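Glyoxalase/bleomycin resistance protein/dioxygenase (Catenulispora acidiphila, PDB 4N04) belongs to the glyoxalase/bleomycin resistance/dioxygenase superfamily and may act as a dioxygenase, although its substrate is not established. Local coordinates at residues A[98-101]-A[107-110]. The protein carries 1 engineered substitution. Residues are numbered along the deposited sequence; the frame is centred on the assembly and turned at random.
Sequences KVTY and SEIA
Thr100 straddles its neighbours on the facing strand: its OG1 lies 4.0 Å from Ala110 CB, its partner in an antiparallel non-hydrogen-bonded pair (CA-CA 4.2 Å), and its CG2 meets Glu108 CB at 4.1 Å. CG2 stands anti to the backbone N while OG1 lies beside it (chi1 -56°), which turns the methyl toward Glu108 and the hydroxyl toward Ala110. Lys98, extended, lays CE against Ala110 CB (3.8 Å), and its ammonium makes a long, weak ion pair with Glu90 on strand 88-91. On the opposite face of the sheet from Thr100 and Ala110, Tyr101 and Ile109 form an antiparallel hydrogen-bonded pair, closed by Tyr101 N to Ile109 O (2.8 Å) and Ile109 N to Tyr101 O (2.9 Å). These are the inner strands of a four-stranded mixed sheet, joined as a hairpin within the second βαβββ module of a vicinal oxygen chelate fold. Tyr101 CB and Ile109 CB sit 4.4 Å apart before the side chains diverge; the ring meets Ile109 O with its edge, in plane, and reaches helices 17-28 and 72-81, while Ile109 packs on Tyr24 and Leu27. Ser107 OG turns away from the hairpin and is hydrogen-bonded to Ala63 N.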
ATOM      1  N   LYS A  98      -5.020  12.103  -6.520  1.00 45.95           N
ATOM      2  CA  LYS A  98      -4.241  11.357  -5.558  1.00 43.47           C
ATOM      3  C   LYS A  98      -5.249  10.816  -4.554  1.00 41.11           C
ATOM      4  O   LYS A  98      -6.056  11.576  -4.020  1.00 38.55           O
ATOM      5  CB  LYS A  98      -3.229  12.267  -4.863  1.00 39.20           C
ATOM      6  CG  LYS A  98      -2.406  11.584  -3.774  1.00 40.43           C
ATOM      7  CD  LYS A  98      -1.515  12.598  -3.085  1.00 47.79           C
ATOM      8  CE  LYS A  98      -1.193  12.208  -1.652  1.00 56.99           C
ATOM      9  NZ  LYS A  98      -0.631  13.370  -0.901  1.00 63.73           N
ATOM     10  N   VAL A  99      -5.242   9.509  -4.310  1.00 40.32           N
ATOM     11  CA  VAL A  99      -6.080   8.996  -3.232  1.00 39.54           C
ATOM     12  C   VAL A  99      -5.262   8.327  -2.140  1.00 39.45           C
ATOM     13  O   VAL A  99      -4.329   7.565  -2.407  1.00 45.59           O
ATOM     14  CB  VAL A  99      -7.285   8.129  -3.723  1.00 40.41           C
ATOM     15  CG1 VAL A  99      -7.427   8.173  -5.263  1.00 42.73           C
ATOM     16  CG2 VAL A  99      -7.204   6.727  -3.195  1.00 35.93           C
ATOM     17  N   THR A 100      -5.611   8.631  -0.900  1.00 35.80           N
ATOM     18  CA  THR A 100      -4.804   8.192   0.215  1.00 35.79           C
ATOM     19  C   THR A 100      -5.496   7.151   1.071  1.00 35.80           C
ATOM     20  O   THR A 100      -6.630   7.335   1.499  1.00 38.81           O
ATOM     21  CB  THR A 100      -4.417   9.375   1.103  1.00 34.92           C
ATOM     22  OG1 THR A 100      -3.757  10.362   0.306  1.00 35.31           O
ATOM     23  CG2 THR A 100      -3.483   8.918   2.218  1.00 29.86           C
ATOM     24  N   TYR A 101      -4.791   6.062   1.338  1.00 35.58           N
ATOM     25  CA  TYR A 101      -5.287   5.049   2.252  1.00 35.25           C
ATOM     26  C   TYR A 101      -4.546   5.134   3.569  1.00 34.27           C
ATOM     27  O   TYR A 101      -3.355   5.454   3.603  1.00 36.16           O
ATOM     28  CB  TYR A 101      -5.101   3.660   1.649  1.00 33.65           C
ATOM     29  CG  TYR A 101      -5.987   3.414   0.463  1.00 35.77           C
ATOM     30  CD1 TYR A 101      -7.265   2.877   0.625  1.00 36.32           C
ATOM     31  CD2 TYR A 101      -5.568   3.735  -0.822  1.00 37.71           C
ATOM     32  CE1 TYR A 101      -8.097   2.655  -0.470  1.00 35.64           C
ATOM     33  CE2 TYR A 101      -6.398   3.518  -1.924  1.00 40.47           C
ATOM     34  CZ  TYR A 101      -7.656   2.977  -1.737  1.00 41.27           C
ATOM     35  OH  TYR A 101      -8.474   2.753  -2.819  1.00 50.31           O
ATOM     36  N   SER A 107      -0.326   4.558   8.894  1.00 26.85           N
ATOM     37  CA  SER A 107       0.584   4.893   7.813  1.00 30.34           C
ATOM     38  C   SER A 107      -0.216   5.245   6.557  1.00 32.94           C
ATOM     39  O   SER A 107      -1.329   4.750   6.362  1.00 33.72           O
ATOM     40  CB  SER A 107       1.545   3.747   7.532  1.00 26.79           C
ATOM     41  OG  SER A 107       2.557   3.693   8.507  1.00 27.55           O
ATOM     42  N   GLU A 108       0.359   6.102   5.717  1.00 32.86           N
ATOM     43  CA  GLU A 108      -0.314   6.608   4.522  1.00 37.03           C
ATOM     44  C   GLU A 108       0.194   5.926   3.262  1.00 32.65           C
ATOM     45  O   GLU A 108       1.382   5.992   2.947  1.00 36.43           O
ATOM     46  CB  GLU A 108      -0.102   8.120   4.395  1.00 38.01           C
ATOM     47  CG  GLU A 108      -0.681   8.925   5.548  1.00 44.80           C
ATOM     48  CD  GLU A 108      -0.289  10.410   5.523  1.00 52.99           C
ATOM     49  OE1 GLU A 108       0.414  10.835   4.582  1.00 58.07           O
ATOM     50  OE2 GLU A 108      -0.680  11.157   6.452  1.00 54.18           O
ATOM     51  N   ILE A 109      -0.707   5.262   2.553  1.00 33.37           N
ATOM     52  CA  ILE A 109      -0.378   4.694   1.257  1.00 33.45           C
ATOM     53  C   ILE A 109      -1.166   5.434   0.189  1.00 37.38           C
ATOM     54  O   ILE A 109      -2.382   5.268   0.086  1.00 39.01           O
ATOM     55  CB  ILE A 109      -0.748   3.187   1.170  1.00 33.82           C
ATOM     56  CG1 ILE A 109      -0.304   2.453   2.429  1.00 33.03           C
ATOM     57  CG2 ILE A 109      -0.137   2.558  -0.067  1.00 34.10           C
ATOM     58  CD1 ILE A 109       1.193   2.384   2.589  1.00 31.97           C
ATOM     59  N   ALA A 110      -0.479   6.244  -0.608  1.00 34.73           N
ATOM     60  CA  ALA A 110      -1.157   7.034  -1.629  1.00 36.35           C
ATOM     61  C   ALA A 110      -0.999   6.465  -3.037  1.00 37.39           C
ATOM     62  O   ALA A 110       0.037   5.887  -3.388  1.00 36.61           O
ATOM     63  CB  ALA A 110      -0.705   8.490  -1.583  1.00 36.23           C
TER